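Local atomic coordinates of nonribosomal peptide synthase (Streptomyces sp. MJ635-86F5, PDB entry 5JJP), a protein that probably activates an aliphatic beta-amino acid as its acyl adenylate at the expense of ATP, as an adenylation enzyme of nonribosomal peptide synthesis. Residues K45-E50 against L240-G245; A74-L79 against L134-A139; T125-A130 against E144-G149; R299-S304 against R314-L319; T340-P345 against E351-G356. One frame throughout, in Å; residues are numbered along the deposited sequence.

Interaction 1. Residues K45-E50 against L240-G245; sequences KPAIVE and LTLASG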
# COMPACT_ATOMS: atom_id res chain seq x y z
N LYS A 45 -14.20 10.11 -15.04
CA LYS A 45 -12.74 10.13 -15.13
C LYS A 45 -12.17 8.73 -15.01
O LYS A 45 -12.72 7.90 -14.30
CB LYS A 45 -12.17 10.98 -13.99
CG LYS A 45 -10.66 10.97 -13.83
CD LYS A 45 -10.27 11.74 -12.58
CE LYS A 45 -8.93 12.48 -12.69
NZ LYS A 45 -7.66 11.72 -12.80
N PRO A 46 -11.05 8.45 -15.70
CA PRO A 46 -10.36 7.18 -15.54
C PRO A 46 -9.76 6.99 -14.12
O PRO A 46 -9.03 7.83 -13.65
CB PRO A 46 -9.25 7.24 -16.58
CG PRO A 46 -9.70 8.27 -17.57
CD PRO A 46 -10.45 9.28 -16.77
N ALA A 47 -10.07 5.85 -13.51
CA ALA A 47 -9.59 5.48 -12.17
C ALA A 47 -8.40 4.61 -12.32
O ALA A 47 -7.40 4.78 -11.64
CB ALA A 47 -10.69 4.73 -11.43
N ILE A 48 -8.52 3.65 -13.24
CA ILE A 48 -7.46 2.73 -13.62
C ILE A 48 -7.27 2.70 -15.12
O ILE A 48 -8.20 2.50 -15.86
CB ILE A 48 -7.79 1.31 -13.17
CG1 ILE A 48 -7.47 1.17 -11.68
CG2 ILE A 48 -6.72 0.32 -13.51
CD1 ILE A 48 -8.50 1.39 -10.68
N VAL A 49 -6.01 2.71 -15.52
CA VAL A 49 -5.62 2.50 -16.88
C VAL A 49 -4.83 1.19 -16.98
O VAL A 49 -4.00 0.93 -16.13
CB VAL A 49 -4.75 3.69 -17.36
CG1 VAL A 49 -4.21 3.43 -18.74
CG2 VAL A 49 -5.57 4.96 -17.35
N GLU A 50 -5.09 0.39 -18.01
CA GLU A 50 -4.32 -0.83 -18.25
C GLU A 50 -4.22 -1.09 -19.75
O GLU A 50 -5.05 -0.60 -20.51
CB GLU A 50 -4.91 -2.02 -17.45
CG GLU A 50 -6.34 -2.38 -17.83
CD GLU A 50 -7.02 -3.34 -16.87
OE1 GLU A 50 -6.43 -3.78 -15.85
OE2 GLU A 50 -8.20 -3.65 -17.11
N LEU A 240 -3.87 5.19 -2.44
CA LEU A 240 -3.66 6.60 -2.23
C LEU A 240 -4.02 7.38 -3.52
O LEU A 240 -4.55 8.46 -3.44
CB LEU A 240 -2.23 6.86 -1.83
CG LEU A 240 -1.86 8.34 -1.72
CD1 LEU A 240 -2.64 9.06 -0.63
CD2 LEU A 240 -0.37 8.50 -1.53
N THR A 241 -3.69 6.81 -4.68
CA THR A 241 -3.96 7.42 -5.93
C THR A 241 -5.48 7.63 -6.10
O THR A 241 -5.93 8.70 -6.47
CB THR A 241 -3.41 6.58 -7.08
OG1 THR A 241 -1.98 6.52 -7.02
CG2 THR A 241 -3.87 7.17 -8.46
N LEU A 242 -6.26 6.58 -5.83
CA LEU A 242 -7.69 6.64 -5.91
C LEU A 242 -8.25 7.60 -4.90
O LEU A 242 -9.14 8.42 -5.23
CB LEU A 242 -8.32 5.25 -5.70
CG LEU A 242 -8.08 4.21 -6.77
CD1 LEU A 242 -8.60 2.88 -6.34
CD2 LEU A 242 -8.78 4.62 -8.05
N ALA A 243 -7.78 7.49 -3.66
CA ALA A 243 -8.23 8.36 -2.59
C ALA A 243 -8.04 9.83 -2.95
O ALA A 243 -8.77 10.72 -2.44
CB ALA A 243 -7.52 8.04 -1.28
N SER A 244 -7.02 10.10 -3.74
CA SER A 244 -6.69 11.48 -4.11
C SER A 244 -7.41 11.89 -5.37
O SER A 244 -7.33 13.04 -5.79
CB SER A 244 -5.20 11.62 -4.35
OG SER A 244 -4.43 11.25 -3.24
N GLY A 245 -8.19 10.97 -5.94
CA GLY A 245 -9.08 11.24 -7.05
C GLY A 245 -8.32 11.22 -8.35
O GLY A 245 -8.80 11.84 -9.32
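Ala47 and Ile48 meet Leu242 in a buried apolar contact that brings a beta hairpin against the end of a helix within the layered alpha/beta sandwich of this adenylation enzyme. The hairpin strand 46-51 pairs with strand 57-61, while the helix 232-243 closes just before strand 247-250. Here is an example of how a helix terminus can serve as a packing surface: one branch of one leucine does most of the apolar work. Leu242 CD2 lies 3.9 Å from Ala47 CB and 3.8 Å from Ala47 O, so the same methyl touches both the alanine methyl and its carbonyl oxygen. Ile48 CD1 comes to 4.2 Å from Leu242 CD2, the two side chains crossing obliquely. Ala47 and Ile48 both face Val60 in a classic beta bulge, and Leu65 of helix 62-77 touches Ala47, Ile48 and Leu242 alike.

The helix ends in a Schellman motif, with Gly245 at positive phi (82°) and its N bonded back to Leu242 O. Just before it, Ser244 OG adds a bond of 2.8 Å to Leu240 O, which also accepts from Ser244 N; the two donors arrive from opposite faces of the carbonyl plane. The turn leaves Gly245 O facing Lys45. That lysine starts straight, CG anti to the backbone N (chi1 173°), and bends only near its end, where NZ is held by Pro219 O and Thr247 OG1. Its aliphatic part therefore runs past the glycine carbonyl, with Lys45 CE 3.4 Å from Gly245 O.

Interaction 2. Residues A74-L79 against L134-A139; sequences AELDAL and LFLQAA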
# COMPACT_ATOMS: atom_id res chain seq x y z
N ALA A 74 -21.73 -8.44 -4.35
CA ALA A 74 -23.00 -9.19 -4.34
C ALA A 74 -22.77 -10.71 -4.53
O ALA A 74 -23.31 -11.51 -3.78
CB ALA A 74 -23.94 -8.66 -5.42
N GLU A 75 -21.95 -11.09 -5.52
CA GLU A 75 -21.67 -12.51 -5.78
C GLU A 75 -20.83 -13.14 -4.64
O GLU A 75 -21.13 -14.24 -4.20
CB GLU A 75 -21.00 -12.68 -7.13
CG GLU A 75 -21.92 -12.43 -8.30
CD GLU A 75 -21.15 -12.27 -9.63
OE1 GLU A 75 -21.31 -13.19 -10.50
OE2 GLU A 75 -20.39 -11.25 -9.80
N LEU A 76 -19.83 -12.41 -4.13
CA LEU A 76 -19.06 -12.94 -3.04
C LEU A 76 -19.93 -13.12 -1.81
O LEU A 76 -19.72 -14.07 -1.07
CB LEU A 76 -17.84 -12.08 -2.72
CG LEU A 76 -16.74 -12.12 -3.77
CD1 LEU A 76 -15.73 -11.03 -3.51
CD2 LEU A 76 -16.05 -13.45 -3.77
N ASP A 77 -20.88 -12.21 -1.59
CA ASP A 77 -21.70 -12.26 -0.39
C ASP A 77 -22.63 -13.48 -0.41
O ASP A 77 -23.06 -13.93 0.66
CB ASP A 77 -22.52 -10.99 -0.21
CG ASP A 77 -23.09 -10.84 1.20
OD1 ASP A 77 -22.44 -11.10 2.19
OD2 ASP A 77 -24.23 -10.39 1.32
N ALA A 78 -22.90 -14.02 -1.60
CA ALA A 78 -23.76 -15.20 -1.69
C ALA A 78 -23.01 -16.45 -1.18
O ALA A 78 -23.61 -17.51 -1.06
CB ALA A 78 -24.24 -15.42 -3.12
N LEU A 79 -21.70 -16.34 -0.94
CA LEU A 79 -20.94 -17.49 -0.46
C LEU A 79 -21.11 -17.71 1.03
O LEU A 79 -20.72 -18.75 1.55
CB LEU A 79 -19.47 -17.35 -0.82
CG LEU A 79 -19.20 -17.24 -2.30
CD1 LEU A 79 -17.72 -17.06 -2.52
CD2 LEU A 79 -19.69 -18.47 -3.01
N LEU A 134 -11.47 -18.65 1.60
CA LEU A 134 -11.60 -18.53 0.13
C LEU A 134 -10.28 -18.16 -0.52
O LEU A 134 -9.55 -17.30 -0.03
CB LEU A 134 -12.65 -17.48 -0.18
CG LEU A 134 -13.01 -17.24 -1.66
CD1 LEU A 134 -13.69 -18.45 -2.30
CD2 LEU A 134 -13.89 -16.04 -1.78
N PHE A 135 -9.95 -18.85 -1.59
CA PHE A 135 -8.84 -18.50 -2.44
C PHE A 135 -9.47 -17.92 -3.71
O PHE A 135 -10.15 -18.62 -4.45
CB PHE A 135 -8.02 -19.71 -2.78
CG PHE A 135 -6.86 -19.43 -3.72
CD1 PHE A 135 -5.66 -18.98 -3.23
CD2 PHE A 135 -6.99 -19.62 -5.11
CE1 PHE A 135 -4.60 -18.76 -4.06
CE2 PHE A 135 -5.93 -19.41 -5.95
CZ PHE A 135 -4.72 -18.98 -5.41
N LEU A 136 -9.24 -16.63 -3.94
CA LEU A 136 -9.94 -15.87 -4.99
C LEU A 136 -8.89 -15.42 -6.02
O LEU A 136 -8.05 -14.62 -5.68
CB LEU A 136 -10.57 -14.66 -4.36
CG LEU A 136 -11.25 -13.70 -5.32
CD1 LEU A 136 -12.24 -14.45 -6.22
CD2 LEU A 136 -11.97 -12.61 -4.56
N GLN A 137 -8.89 -16.00 -7.21
CA GLN A 137 -7.83 -15.73 -8.18
C GLN A 137 -8.40 -15.10 -9.47
O GLN A 137 -9.58 -15.11 -9.67
CB GLN A 137 -7.00 -17.00 -8.49
CG GLN A 137 -7.71 -18.08 -9.24
CD GLN A 137 -6.87 -19.36 -9.39
OE1 GLN A 137 -5.69 -19.33 -9.75
NE2 GLN A 137 -7.51 -20.49 -9.16
N ALA A 138 -7.51 -14.63 -10.33
CA ALA A 138 -7.90 -13.98 -11.58
C ALA A 138 -8.58 -14.95 -12.50
O ALA A 138 -8.46 -16.15 -12.31
CB ALA A 138 -6.68 -13.41 -12.27
N ALA A 139 -9.31 -14.42 -13.49
CA ALA A 139 -9.95 -15.25 -14.53
C ALA A 139 -8.98 -16.25 -15.13
O ALA A 139 -9.27 -17.45 -15.21
CB ALA A 139 -10.49 -14.35 -15.65
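In this helix-on-sheet layer of the alpha/beta fold, Leu76 and Leu79, near the end of helix 62-77, rest on Leu134 and Leu136 of strand 134-138, part of a mixed five-stranded sheet. Only methyl groups meet, so the contact depends on shape and not on polar bonds. Leu134 CD2 is the shared point: it lies 3.9 Å from Leu76 CD2 and 4.0 Å from Leu79 CD1. The two helix-side leucines come to it differently, Leu76 crossing it on the slant and Leu79 at about a right angle. Two residues along the strand, Leu76 CD1 approaches Leu136 CD2 at 4.2 Å, so the two branches of Leu76 are divided between neighbouring inward-facing strand positions. On Leu134 the CG lies anti to the backbone N (chi1 -177°), which extends the side chain toward the helix.

Strand alternation sorts the rest. Leu134 and Leu136 point to the helix, whereas the intervening Phe135 turns to the other face of the sheet, where it meets Arg143 and Leu150. Around the leucines, Leu107 of helix 95-107 touches Leu76, Leu165 touches Leu79, and Phe155 and Leu89 flank Leu136 from the adjoining strands 151-156 and 87-90. The result is an apolar layer between sheet and covering helices, as in the alpha/beta sandwich of AMP-binding enzymes.

Interaction 3. Residues T125-A130 against E144-G149; sequences TIIGMA and EGLPPG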
# COMPACT_ATOMS: atom_id res chain seq x y z
N THR A 125 2.26 -21.86 3.52
CA THR A 125 2.53 -21.33 4.87
C THR A 125 1.48 -20.26 5.23
O THR A 125 0.93 -20.29 6.34
CB THR A 125 3.97 -20.74 4.98
OG1 THR A 125 4.92 -21.73 4.57
CG2 THR A 125 4.30 -20.35 6.40
N ILE A 126 1.19 -19.33 4.31
CA ILE A 126 0.14 -18.33 4.53
C ILE A 126 -1.19 -19.01 4.92
O ILE A 126 -1.89 -18.56 5.80
CB ILE A 126 -0.18 -17.47 3.26
CG1 ILE A 126 1.00 -16.62 2.73
CG2 ILE A 126 -1.39 -16.58 3.48
CD1 ILE A 126 1.98 -16.17 3.78
N ILE A 127 -1.57 -20.03 4.17
CA ILE A 127 -2.87 -20.66 4.31
C ILE A 127 -2.98 -21.36 5.63
O ILE A 127 -4.02 -21.26 6.27
CB ILE A 127 -3.16 -21.63 3.14
CG1 ILE A 127 -3.33 -20.84 1.83
CG2 ILE A 127 -4.42 -22.46 3.41
CD1 ILE A 127 -3.53 -21.66 0.57
N GLY A 128 -1.92 -22.00 6.08
CA GLY A 128 -1.94 -22.62 7.40
C GLY A 128 -1.97 -21.62 8.54
O GLY A 128 -2.59 -21.85 9.55
N MET A 129 -1.26 -20.51 8.42
CA MET A 129 -1.27 -19.47 9.49
C MET A 129 -2.59 -18.69 9.61
O MET A 129 -3.06 -18.44 10.72
CB MET A 129 -0.12 -18.48 9.32
CG MET A 129 1.23 -19.16 9.41
SD MET A 129 2.57 -18.01 9.33
CE MET A 129 2.38 -17.19 10.94
N ALA A 130 -3.20 -18.36 8.46
CA ALA A 130 -4.36 -17.47 8.43
C ALA A 130 -5.68 -18.22 8.23
O ALA A 130 -6.72 -17.64 8.43
CB ALA A 130 -4.18 -16.47 7.32
N GLU A 144 -1.73 -24.08 -8.89
CA GLU A 144 -1.63 -25.46 -8.43
C GLU A 144 -1.09 -25.55 -7.00
O GLU A 144 -0.40 -24.64 -6.52
CB GLU A 144 -0.53 -26.25 -9.21
CG GLU A 144 -0.69 -26.64 -10.67
CD GLU A 144 0.66 -27.10 -11.30
OE1 GLU A 144 1.75 -26.87 -10.71
OE2 GLU A 144 0.62 -27.72 -12.40
N GLY A 145 -1.34 -26.69 -6.36
CA GLY A 145 -0.85 -26.97 -4.98
C GLY A 145 -1.83 -26.60 -3.86
O GLY A 145 -1.48 -26.60 -2.68
N LEU A 146 -3.06 -26.25 -4.22
CA LEU A 146 -4.00 -25.83 -3.18
C LEU A 146 -4.59 -26.98 -2.34
O LEU A 146 -4.84 -28.08 -2.86
CB LEU A 146 -5.16 -25.07 -3.76
CG LEU A 146 -4.76 -23.74 -4.37
CD1 LEU A 146 -5.87 -23.28 -5.28
CD2 LEU A 146 -4.44 -22.66 -3.35
N PRO A 147 -4.82 -26.74 -1.05
CA PRO A 147 -5.52 -27.80 -0.33
C PRO A 147 -6.96 -28.02 -0.85
O PRO A 147 -7.67 -27.08 -1.17
CB PRO A 147 -5.39 -27.36 1.15
CG PRO A 147 -4.38 -26.25 1.17
CD PRO A 147 -4.43 -25.62 -0.17
N PRO A 148 -7.32 -29.27 -1.08
CA PRO A 148 -8.72 -29.63 -1.21
C PRO A 148 -9.44 -29.46 0.15
O PRO A 148 -8.78 -29.51 1.21
CB PRO A 148 -8.67 -31.11 -1.55
CG PRO A 148 -7.25 -31.54 -1.60
CD PRO A 148 -6.43 -30.45 -1.00
N GLY A 149 -10.73 -29.16 0.18
CA GLY A 149 -11.40 -28.19 -0.66
C GLY A 149 -11.40 -26.81 -0.02
O GLY A 149 -12.34 -26.39 0.66
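Ile127 rests on Leu146 and Pro147 where helix 120-130 of the alpha/beta sandwich meets the loop between strands 134-138 and 151-156, a small contact near the surface. Following the helix shows how its turns share out the work. Thr125 is turned back into its own helix, its OG1 bonded to Gln121 O one turn earlier. Ile126 serves a different face, packing on Phe186 of strand 181-186. Ile127 comes next and carries the whole contact with the loop. Its CG1 lies anti to the carbonyl carbon (chi1 -67°) and CD1 continues the chain outward (chi2 176°), so the longer branch reaches the loop, while Pro132 and Leu150 also touch this side chain. Met129 and Ala130 then return to Phe186, and Ala130 O accepts a hydrogen bond from Arg86 NH1.

On the loop side, a bond from Arg124 NE to Gly145 O gives a polar tie close to the apolar one. Leu146 crosses Ile127 at about a right angle, whereas Pro147 presents the CD corner of its ring to the end of the isoleucine. Both meet one methyl: Ile127 CD1 lies 4.1 Å from Leu146 CD2 and equally 4.1 Å from Pro147 CD.

Interaction 4. Residues R299-S304 against R314-L319; sequences RSILFS and RELQGL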
# COMPACT_ATOMS: atom_id res chain seq x y z
N ARG A 299 6.44 14.33 -13.86
CA ARG A 299 6.66 15.45 -12.96
C ARG A 299 7.20 15.01 -11.62
O ARG A 299 7.77 15.84 -10.87
CB ARG A 299 5.36 16.18 -12.71
CG ARG A 299 4.62 16.55 -13.99
CD ARG A 299 3.39 17.33 -13.68
NE ARG A 299 3.78 18.58 -13.07
CZ ARG A 299 3.07 19.26 -12.18
NH1 ARG A 299 3.58 20.35 -11.67
NH2 ARG A 299 1.86 18.87 -11.77
N SER A 300 7.04 13.73 -11.27
CA SER A 300 7.37 13.35 -9.91
C SER A 300 7.69 11.89 -9.73
O SER A 300 7.23 11.06 -10.48
CB SER A 300 6.24 13.74 -8.98
OG SER A 300 5.03 13.22 -9.47
N ILE A 301 8.48 11.59 -8.71
CA ILE A 301 8.84 10.21 -8.41
C ILE A 301 8.80 10.00 -6.91
O ILE A 301 9.31 10.83 -6.14
CB ILE A 301 10.26 9.90 -8.89
CG1 ILE A 301 10.41 10.20 -10.39
CG2 ILE A 301 10.59 8.45 -8.62
CD1 ILE A 301 11.85 10.05 -10.91
N LEU A 302 8.23 8.89 -6.50
CA LEU A 302 8.15 8.49 -5.11
C LEU A 302 8.88 7.16 -4.94
O LEU A 302 8.57 6.20 -5.69
CB LEU A 302 6.69 8.33 -4.76
CG LEU A 302 6.32 7.84 -3.37
CD1 LEU A 302 6.76 8.85 -2.34
CD2 LEU A 302 4.83 7.59 -3.22
N PHE A 303 9.90 7.14 -4.10
CA PHE A 303 10.65 5.87 -3.81
C PHE A 303 10.38 5.35 -2.44
O PHE A 303 10.23 6.13 -1.54
CB PHE A 303 12.16 6.02 -3.59
CG PHE A 303 12.82 6.90 -4.50
CD1 PHE A 303 12.85 6.61 -5.87
CD2 PHE A 303 13.50 7.99 -4.02
CE1 PHE A 303 13.51 7.44 -6.75
CE2 PHE A 303 14.18 8.81 -4.89
CZ PHE A 303 14.18 8.55 -6.26
N SER A 304 10.57 4.05 -2.29
CA SER A 304 10.68 3.48 -0.96
C SER A 304 11.20 2.10 -0.97
O SER A 304 11.23 1.44 -2.00
CB SER A 304 9.30 3.36 -0.37
OG SER A 304 8.58 2.39 -1.11
N ARG A 314 21.69 11.49 -7.65
CA ARG A 314 22.24 12.68 -8.30
C ARG A 314 22.21 12.55 -9.82
O ARG A 314 21.81 13.45 -10.55
CB ARG A 314 23.69 12.92 -7.85
CG ARG A 314 23.86 13.43 -6.43
CD ARG A 314 25.26 14.02 -6.18
NE ARG A 314 25.44 14.53 -4.82
CZ ARG A 314 25.86 13.81 -3.77
NH1 ARG A 314 26.11 12.51 -3.87
NH2 ARG A 314 25.99 14.38 -2.56
N GLU A 315 22.61 11.38 -10.29
CA GLU A 315 22.58 11.08 -11.71
C GLU A 315 21.14 11.21 -12.21
O GLU A 315 20.88 11.91 -13.21
CB GLU A 315 23.15 9.68 -11.94
CG GLU A 315 23.98 9.52 -13.20
CD GLU A 315 24.69 8.16 -13.27
OE1 GLU A 315 24.82 7.63 -14.40
OE2 GLU A 315 25.04 7.60 -12.20
N LEU A 316 20.21 10.60 -11.49
CA LEU A 316 18.76 10.69 -11.84
C LEU A 316 18.21 12.12 -11.84
O LEU A 316 17.57 12.51 -12.83
CB LEU A 316 17.89 9.80 -10.95
CG LEU A 316 16.39 9.75 -11.27
CD1 LEU A 316 16.14 9.08 -12.62
CD2 LEU A 316 15.63 9.00 -10.17
N GLN A 317 18.51 12.91 -10.80
CA GLN A 317 18.17 14.34 -10.83
C GLN A 317 18.71 15.04 -12.06
O GLN A 317 18.04 15.86 -12.68
CB GLN A 317 18.73 15.05 -9.62
CG GLN A 317 18.08 14.70 -8.32
CD GLN A 317 18.64 15.49 -7.15
OE1 GLN A 317 19.86 15.51 -6.91
NE2 GLN A 317 17.76 16.16 -6.43
N GLY A 318 19.97 14.73 -12.38
CA GLY A 318 20.65 15.26 -13.57
C GLY A 318 19.96 14.98 -14.89
O GLY A 318 19.84 15.84 -15.74
N LEU A 319 19.43 13.77 -15.03
CA LEU A 319 18.66 13.44 -16.22
C LEU A 319 17.24 14.01 -16.18
O LEU A 319 16.64 14.21 -17.23
CB LEU A 319 18.57 11.93 -16.40
CG LEU A 319 19.88 11.17 -16.56
CD1 LEU A 319 19.64 9.66 -16.46
CD2 LEU A 319 20.52 11.54 -17.89
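Leu316 CD2 is the methyl on which this contact turns, lying 4.0 Å from Ile301 CD1 and 4.2 Å from Phe303 CZ. The isoleucine and the leucine reach toward each other and meet tip to tip. Phe303 comes from the opposite direction to Leu316 and offers the edge of its ring, the methyl lying near the ring plane beside CZ and not over a face. Leu316 arrives there because its CG stands anti to the backbone N (chi1 -177°), whereas in Ile301 the chain running to CD1 leaves with CG1 beside the backbone N (chi1 -56°) and then extends. Ile301 and Phe303 are two apart on the strand, so both point to the helix, and the intervening Leu302 faces the other way, toward Phe326 and Leu328.

A second shell frames the three. Trp281 touches both Ile301 and Leu316, Ile285 of helix 282-287 adjoins Leu316, and Phe308 meets the ring of Phe303 edge-to-face, probably helping to fix its tilt. Ile325 packs on Phe303 from the next strand. The case illustrates the core of a beta-alpha-beta crossover: strand 300-304 runs in, helix 310-319 covers the sheet, and strand 324-329 returns parallel to and beside the first. With strand 273-276 on its far side, strand 300-304 is an inner strand of the six-stranded sheet, and the contact lies between it and its covering helix, with helix 282-287 alongside.

Interaction 5. Residues T340-P345 against E351-G356; sequences TDVPDP and ERLTIG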
# COMPACT_ATOMS: atom_id res chain seq x y z
N THR A 340 9.54 12.72 2.61
CA THR A 340 10.55 13.75 2.65
C THR A 340 10.86 14.18 1.21
O THR A 340 11.02 13.33 0.33
CB THR A 340 11.79 13.17 3.32
OG1 THR A 340 11.52 12.98 4.71
CG2 THR A 340 12.96 14.06 3.18
N ASP A 341 10.91 15.48 0.98
CA ASP A 341 11.40 16.02 -0.28
C ASP A 341 12.92 15.76 -0.38
O ASP A 341 13.67 16.00 0.53
CB ASP A 341 11.12 17.54 -0.39
CG ASP A 341 9.64 17.87 -0.52
OD1 ASP A 341 8.96 17.20 -1.27
OD2 ASP A 341 9.12 18.78 0.14
N VAL A 342 13.34 15.24 -1.52
CA VAL A 342 14.75 15.20 -1.89
C VAL A 342 15.17 16.58 -2.43
O VAL A 342 14.56 17.09 -3.36
CB VAL A 342 14.96 14.11 -2.97
CG1 VAL A 342 16.38 14.11 -3.50
CG2 VAL A 342 14.64 12.74 -2.38
N PRO A 343 16.19 17.22 -1.83
CA PRO A 343 16.58 18.55 -2.32
C PRO A 343 17.17 18.46 -3.72
O PRO A 343 17.85 17.46 -4.02
CB PRO A 343 17.64 19.03 -1.32
CG PRO A 343 17.80 17.96 -0.32
CD PRO A 343 16.97 16.77 -0.66
N ASP A 344 16.87 19.45 -4.57
CA ASP A 344 17.43 19.55 -5.92
C ASP A 344 18.10 20.90 -6.06
O ASP A 344 17.44 21.93 -6.02
CB ASP A 344 16.36 19.39 -7.03
CG ASP A 344 16.96 19.26 -8.47
OD1 ASP A 344 16.21 19.37 -9.48
OD2 ASP A 344 18.20 19.03 -8.59
N PRO A 345 19.42 20.92 -6.22
CA PRO A 345 20.28 19.77 -6.28
C PRO A 345 20.64 19.26 -4.90
O PRO A 345 20.53 19.95 -3.89
CB PRO A 345 21.50 20.32 -7.01
CG PRO A 345 21.58 21.74 -6.55
CD PRO A 345 20.17 22.18 -6.28
N GLU A 351 25.93 12.97 2.84
CA GLU A 351 26.27 11.54 2.88
C GLU A 351 25.08 10.62 3.15
O GLU A 351 25.11 9.45 2.76
CB GLU A 351 27.31 11.32 3.96
CG GLU A 351 28.40 12.38 3.98
CD GLU A 351 29.61 11.94 4.77
OE1 GLU A 351 29.89 12.56 5.82
OE2 GLU A 351 30.26 10.95 4.34
N ARG A 352 24.04 11.16 3.78
CA ARG A 352 22.87 10.40 4.22
C ARG A 352 21.62 11.25 4.08
O ARG A 352 21.54 12.34 4.65
CB ARG A 352 23.02 9.98 5.69
CG ARG A 352 21.91 9.04 6.16
CD ARG A 352 22.13 8.53 7.57
NE ARG A 352 23.01 7.36 7.63
CZ ARG A 352 24.30 7.38 7.92
NH1 ARG A 352 24.94 8.52 8.18
NH2 ARG A 352 24.97 6.23 7.96
N LEU A 353 20.64 10.75 3.34
CA LEU A 353 19.34 11.43 3.19
C LEU A 353 18.55 11.33 4.49
O LEU A 353 18.45 10.26 5.09
CB LEU A 353 18.57 10.74 2.08
CG LEU A 353 17.94 11.58 0.98
CD1 LEU A 353 18.95 12.49 0.30
CD2 LEU A 353 17.37 10.61 -0.03
N THR A 354 18.00 12.44 4.96
CA THR A 354 17.15 12.40 6.14
C THR A 354 15.84 11.64 5.88
O THR A 354 15.33 11.60 4.73
CB THR A 354 16.85 13.81 6.68
OG1 THR A 354 16.19 13.70 7.94
CG2 THR A 354 15.97 14.65 5.71
N ILE A 355 15.26 11.09 6.94
CA ILE A 355 13.90 10.57 6.86
C ILE A 355 12.91 11.53 7.52
O ILE A 355 11.72 11.25 7.62
CB ILE A 355 13.78 9.13 7.45
CG1 ILE A 355 14.22 9.07 8.91
CG2 ILE A 355 14.63 8.16 6.63
CD1 ILE A 355 13.99 7.74 9.59
N GLY A 356 13.41 12.67 7.98
CA GLY A 356 12.55 13.79 8.29
C GLY A 356 11.72 13.61 9.52
O GLY A 356 12.21 13.07 10.50
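Thr340 presses against the backbone of Thr354, Ile355 and Gly356, the close-set end of a contact that slackens toward Val342 and Leu353. Thr340 CG2 lies 3.8 Å from Thr354 O and 4.0 Å from Thr354 CG2, the two threonines crossing at about a right angle, while Thr340 OG1 stands 3.4 Å from Ile355 O. With OG1 beside the backbone N (chi1 -70°), the hydroxyl is directed at this turn. Space is short there: a beta carbon on Gly356 would fall only 2.6 Å from Thr340 OG1. Were Thr340 an alanine, the methyl that meets Thr354 CG2 and Thr354 O would be gone, and the facing turn would probably be left with a gap on that side. The turn itself is fixed from within, since Gly356 N donates to Thr354 OG1 (3.0 Å, 154°) in an ST turn, and that oxygen also bonds to Leu433 O.

Further on, the contact thins to methyl groups, Val342 CG2 meeting Leu353 CD2 at 4.2 Å. Beyond them Pro343 is exposed and has only slight cover from the facing loop. Leu313 of helix 310-319 touches both Val342 and Leu353 and so backs this looser end. Thr340 lies on the edge strand 338-341 of the six-stranded sheet, bonded to Asn327 of strand 324-329, while Ile355 and Gly356 form a classic beta bulge facing Leu433 of strand 433-438; the contact thus joins that edge to the following antiparallel sheet.

Overall arrangement
The five contacts fall into two groups on opposite sides of the chain's centre, with interaction 1 between them. Interactions 2 and 3, centres about 16 Å apart, touch where strand 134-138 of the one meets the loop 144-149 of the other: Phe135 CD2 packs 3.8 Å from Leu146 CD1, on the sheet face away from helix 62-77. Interactions 4 and 5, centres about 12 Å apart, both reach the six-stranded sheet and are joined by a probable hydrogen bond of 2.7 Å from Gln317 NE2 to Pro343 O. Interaction 1 lies about 23 Å from interaction 2 and 22 Å from interaction 4, centre to centre. Along the chain it encloses interactions 2 and 3 and precedes the other pair.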